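PDB 3U12: USP37 protein from Homo sapiens, which probably hydrolyses ubiquitin linkages as a cysteine-type deubiquitinase, and is represented here by its pleckstrin homology (PH) domain. Local coordinates for residues A[53-58]-A[62-67]; A[89-92]-A[96-99]. All blocks are in the same frame, centred on the assembly; numbering follows the deposited sequence.

Contact 1 (A[53-58]-A[62-67])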
# COMPACT_ATOMS: atom_id res chain seq x y z
N SER A 53 4.45 8.63 -4.21
CA SER A 53 3.27 8.50 -3.38
C SER A 53 2.50 7.26 -3.76
O SER A 53 2.81 6.60 -4.76
CB SER A 53 2.39 9.76 -3.46
OG SER A 53 3.08 10.93 -3.06
N LEU A 54 1.49 6.91 -2.94
CA LEU A 54 0.65 5.74 -3.15
C LEU A 54 -0.83 6.16 -3.22
O LEU A 54 -1.32 6.82 -2.30
CB LEU A 54 0.88 4.74 -2.00
CG LEU A 54 0.15 3.39 -2.05
CD1 LEU A 54 0.68 2.52 -3.19
CD2 LEU A 54 0.36 2.62 -0.77
N VAL A 55 -1.53 5.76 -4.29
CA VAL A 55 -2.94 6.05 -4.47
C VAL A 55 -3.75 4.81 -4.11
O VAL A 55 -3.46 3.72 -4.60
CB VAL A 55 -3.30 6.54 -5.89
CG1 VAL A 55 -4.77 6.96 -5.96
CG2 VAL A 55 -2.42 7.70 -6.30
N VAL A 56 -4.79 5.01 -3.30
CA VAL A 56 -5.73 3.95 -2.92
C VAL A 56 -7.02 4.18 -3.72
O VAL A 56 -7.71 5.17 -3.50
CB VAL A 56 -5.98 3.94 -1.39
CG1 VAL A 56 -7.05 2.90 -1.02
CG2 VAL A 56 -4.68 3.69 -0.62
N HIS A 57 -7.32 3.28 -4.65
CA HIS A 57 -8.56 3.35 -5.44
C HIS A 57 -9.45 2.22 -4.95
O HIS A 57 -8.98 1.09 -4.73
CB HIS A 57 -8.28 3.04 -6.93
CG HIS A 57 -7.51 4.06 -7.69
ND1 HIS A 57 -6.14 3.94 -7.87
CD2 HIS A 57 -7.96 5.07 -8.48
CE1 HIS A 57 -5.80 4.90 -8.70
NE2 HIS A 57 -6.86 5.63 -9.08
N TYR A 58 -10.74 2.49 -4.80
CA TYR A 58 -11.70 1.47 -4.41
C TYR A 58 -12.56 1.14 -5.60
O TYR A 58 -12.85 2.03 -6.41
CB TYR A 58 -12.57 1.93 -3.24
CG TYR A 58 -11.79 2.11 -1.95
CD1 TYR A 58 -11.13 1.03 -1.36
CD2 TYR A 58 -11.77 3.33 -1.29
CE1 TYR A 58 -10.41 1.19 -0.18
CE2 TYR A 58 -11.06 3.50 -0.10
CZ TYR A 58 -10.41 2.41 0.47
OH TYR A 58 -9.70 2.58 1.63
N GLY A 62 -15.62 6.78 -5.65
CA GLY A 62 -15.25 7.89 -4.77
C GLY A 62 -13.92 8.50 -5.19
O GLY A 62 -13.24 7.97 -6.08
N ILE A 63 -13.52 9.62 -4.57
CA ILE A 63 -12.23 10.27 -4.88
C ILE A 63 -11.09 9.47 -4.22
O ILE A 63 -11.07 9.34 -2.99
CB ILE A 63 -12.22 11.76 -4.46
CG1 ILE A 63 -13.28 12.56 -5.26
CG2 ILE A 63 -10.81 12.38 -4.67
CD1 ILE A 63 -13.86 13.77 -4.52
N PRO A 64 -10.10 8.96 -5.00
CA PRO A 64 -8.99 8.22 -4.38
C PRO A 64 -8.18 9.07 -3.41
O PRO A 64 -7.99 10.25 -3.64
CB PRO A 64 -8.11 7.82 -5.59
CG PRO A 64 -9.02 7.84 -6.75
CD PRO A 64 -9.98 8.98 -6.47
N ARG A 65 -7.67 8.46 -2.36
CA ARG A 65 -6.83 9.13 -1.37
C ARG A 65 -5.39 8.80 -1.66
O ARG A 65 -5.07 7.68 -2.14
CB ARG A 65 -7.20 8.74 0.07
CG ARG A 65 -8.62 9.13 0.43
CD ARG A 65 -8.76 9.69 1.83
NE ARG A 65 -9.93 10.57 1.93
CZ ARG A 65 -9.87 11.89 2.07
NH1 ARG A 65 -8.70 12.52 2.15
NH2 ARG A 65 -10.99 12.60 2.15
N ILE A 66 -4.50 9.74 -1.36
CA ILE A 66 -3.07 9.58 -1.61
C ILE A 66 -2.26 9.71 -0.31
O ILE A 66 -2.53 10.56 0.53
CB ILE A 66 -2.61 10.55 -2.73
CG1 ILE A 66 -1.11 10.42 -2.99
CG2 ILE A 66 -3.00 12.01 -2.47
CD1 ILE A 66 -0.74 10.83 -4.30
N PHE A 67 -1.22 8.85 -0.20
CA PHE A 67 -0.34 8.77 0.95
C PHE A 67 1.06 8.92 0.41
O PHE A 67 1.47 8.16 -0.48
CB PHE A 67 -0.53 7.38 1.60
CG PHE A 67 -1.91 7.16 2.16
CD1 PHE A 67 -2.17 7.33 3.52
CD2 PHE A 67 -2.96 6.74 1.34
CE1 PHE A 67 -3.45 7.09 4.04
CE2 PHE A 67 -4.24 6.53 1.86
CZ PHE A 67 -4.47 6.69 3.21
O HOH W 1 -9.04 5.97 -1.25
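The imidazole of H57 has P64 over one of its faces: P64 CB sits above it, while P64 CG comes within 3.4 Å of H57 CD2. V55 CG1, from the same strand as H57, covers that face too, near the rim. V55 CG1 stands anti to its backbone N (chi1 -175°), which carries this methyl to 3.5 Å from P64 CB, a snug carbon pair. P64 and V55 thus lie side by side over the same face of the imidazole. I66 continues that surface, its CD1 leaning toward S53 CB in the conformer modelled here; with a second conformer deposited, the closeness of that touch is doubtful.

The F67 ring lies on the opposite surface. L54 O is in its plane at one edge, and V56 CG2 meets F67 CE2 obliquely at 3.8 Å. Here L54, V56 and F67 face the interior, where L98 of strand 97-104 packs against all three.

Between the two surfaces runs an antiparallel pairing. L54 and F67 exchange two backbone bonds, N to O each way, and V56 N donates to R65 O at 2.9 Å, nearly straight at the hydrogen (174°) and close to the carbonyl direction. The return bond from R65 N to V56 O is weak, 3.5 Å long and bent to 140°. A water bridges the same two atoms, donating to V56 O at 2.7 Å and accepting from R65 N at 3.1 Å. R65's side chain leads away at the margin, its NH1 bonded to Q32 OE1.

The hairpin of strands 51-58 and 65-68 is therefore held by direct, regular bonds near L54 and F67, whereas toward its turn one of the two V56/R65 bonds is weak and water-bridged. L54, V56 and F67 back onto the core of the PH domain; the outer side, with H57, V55, P64 and I66, is more exposed.

Contact 2 (A[89-92]-A[96-99])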
# COMPACT_ATOMS: atom_id res chain seq x y z
N MSE A 89 1.52 -5.18 4.56
CA MSE A 89 1.20 -4.19 5.58
C MSE A 89 2.26 -3.10 5.60
O MSE A 89 3.44 -3.36 5.82
CB MSE A 89 1.04 -4.87 6.95
CG MSE A 89 -0.19 -5.74 7.00
SE MSE A 89 -0.06 -7.14 8.31
CE MSE A 89 -1.89 -7.12 8.93
N LEU A 90 1.83 -1.92 5.26
CA LEU A 90 2.67 -0.73 5.16
C LEU A 90 2.35 0.24 6.28
O LEU A 90 1.22 0.74 6.35
CB LEU A 90 2.37 -0.06 3.80
CG LEU A 90 3.03 1.29 3.50
CD1 LEU A 90 4.55 1.19 3.46
CD2 LEU A 90 2.51 1.86 2.18
N THR A 91 3.34 0.53 7.13
CA THR A 91 3.23 1.54 8.17
C THR A 91 4.02 2.76 7.71
O THR A 91 5.18 2.64 7.30
CB THR A 91 3.68 1.02 9.54
OG1 THR A 91 3.09 -0.26 9.78
CG2 THR A 91 3.35 1.99 10.68
N LEU A 92 3.40 3.93 7.80
CA LEU A 92 4.04 5.20 7.46
C LEU A 92 4.59 5.87 8.71
O LEU A 92 4.22 5.48 9.80
CB LEU A 92 3.05 6.11 6.71
CG LEU A 92 2.48 5.51 5.39
CD1 LEU A 92 1.48 6.47 4.72
CD2 LEU A 92 3.61 5.09 4.44
N SER A 96 0.14 6.06 9.91
CA SER A 96 -0.89 5.52 9.03
C SER A 96 -0.52 4.04 8.76
O SER A 96 0.66 3.71 8.60
CB SER A 96 -0.94 6.26 7.71
OG SER A 96 -1.10 7.65 7.88
N PHE A 97 -1.52 3.16 8.80
CA PHE A 97 -1.34 1.74 8.58
C PHE A 97 -2.24 1.33 7.42
O PHE A 97 -3.45 1.50 7.51
CB PHE A 97 -1.72 0.96 9.83
CG PHE A 97 -1.45 -0.53 9.76
CD1 PHE A 97 -0.15 -1.02 9.69
CD2 PHE A 97 -2.50 -1.44 9.81
CE1 PHE A 97 0.09 -2.39 9.63
CE2 PHE A 97 -2.25 -2.82 9.78
CZ PHE A 97 -0.96 -3.28 9.71
N LEU A 98 -1.63 0.84 6.34
CA LEU A 98 -2.33 0.41 5.13
C LEU A 98 -2.14 -1.06 4.93
O LEU A 98 -0.99 -1.53 4.86
CB LEU A 98 -1.81 1.17 3.90
CG LEU A 98 -2.15 2.68 3.80
CD1 LEU A 98 -1.21 3.52 4.65
CD2 LEU A 98 -2.03 3.15 2.39
N SER A 99 -3.24 -1.79 4.79
CA SER A 99 -3.20 -3.22 4.55
C SER A 99 -3.91 -3.60 3.26
O SER A 99 -4.93 -3.01 2.90
CB SER A 99 -3.81 -3.97 5.72
OG SER A 99 -2.95 -3.83 6.84
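S96 O accepts one hydrogen bond, from L92 N at 2.9 Å and in its carbonyl plane, with a weaker C-H...O contact from T91 CA beside it at 3.4 Å. Farther along, L90 and L98 trade two nearly straight bonds, L90 N to L98 O and L98 N to L90 O, so strands 85-92 and 97-104 are firmly paired as an antiparallel hairpin.

One surface carries F97. Its chi1 of -175° turns CG away from the backbone N, carrying the ring toward the T91 and M89 side chains. T91 OG1 reaches its edge, in plane, 3.3 Å from CD1; that hydroxyl is hydrogen-bonded to N75 OD1. Selenomethionine M89 meets the ring's far end obliquely, its CG 3.7 Å from F97 CZ.

On the other surface L92 CD1 lies 4.0 Å from L98 CD1 and also rests against S96 CB, while L90 and L98 both touch L54 of strand 51-58.

The T91 oxygen near slightly positive ring-edge hydrogens is probably mildly favourable. Leucines supply the greasy inner side. M89 and T91 bond outward to strand 73-80, F97 and S99 to strand 25-30. S99 OG, buried near M89 CG, lacks a polar partner in the model, though its second conformer makes this doubtful.

How the contacts relate
The two contacts are two hairpins of one PH domain. Along the chain contact 1 (53-58 with 62-67) closes before contact 2 (89-92 with 96-99) opens, and strand 73-80 comes between them. Their centres lie about 13 Å apart on the same curled antiparallel sheet, so that their inner surfaces face each other. There their apolar side chains meet: L54 CD2 is 3.7 Å from L90 CD2, and F67 CB is 3.8 Å from L92 CD1, with L98 reaching both L54 and F67. Strand 25-30, paired to 97-104 and to 39-48, which in turn pairs with 51-58, ties the two hairpins together through the backbone. Each contributes one wall to the hydrophobic core of the PH fold.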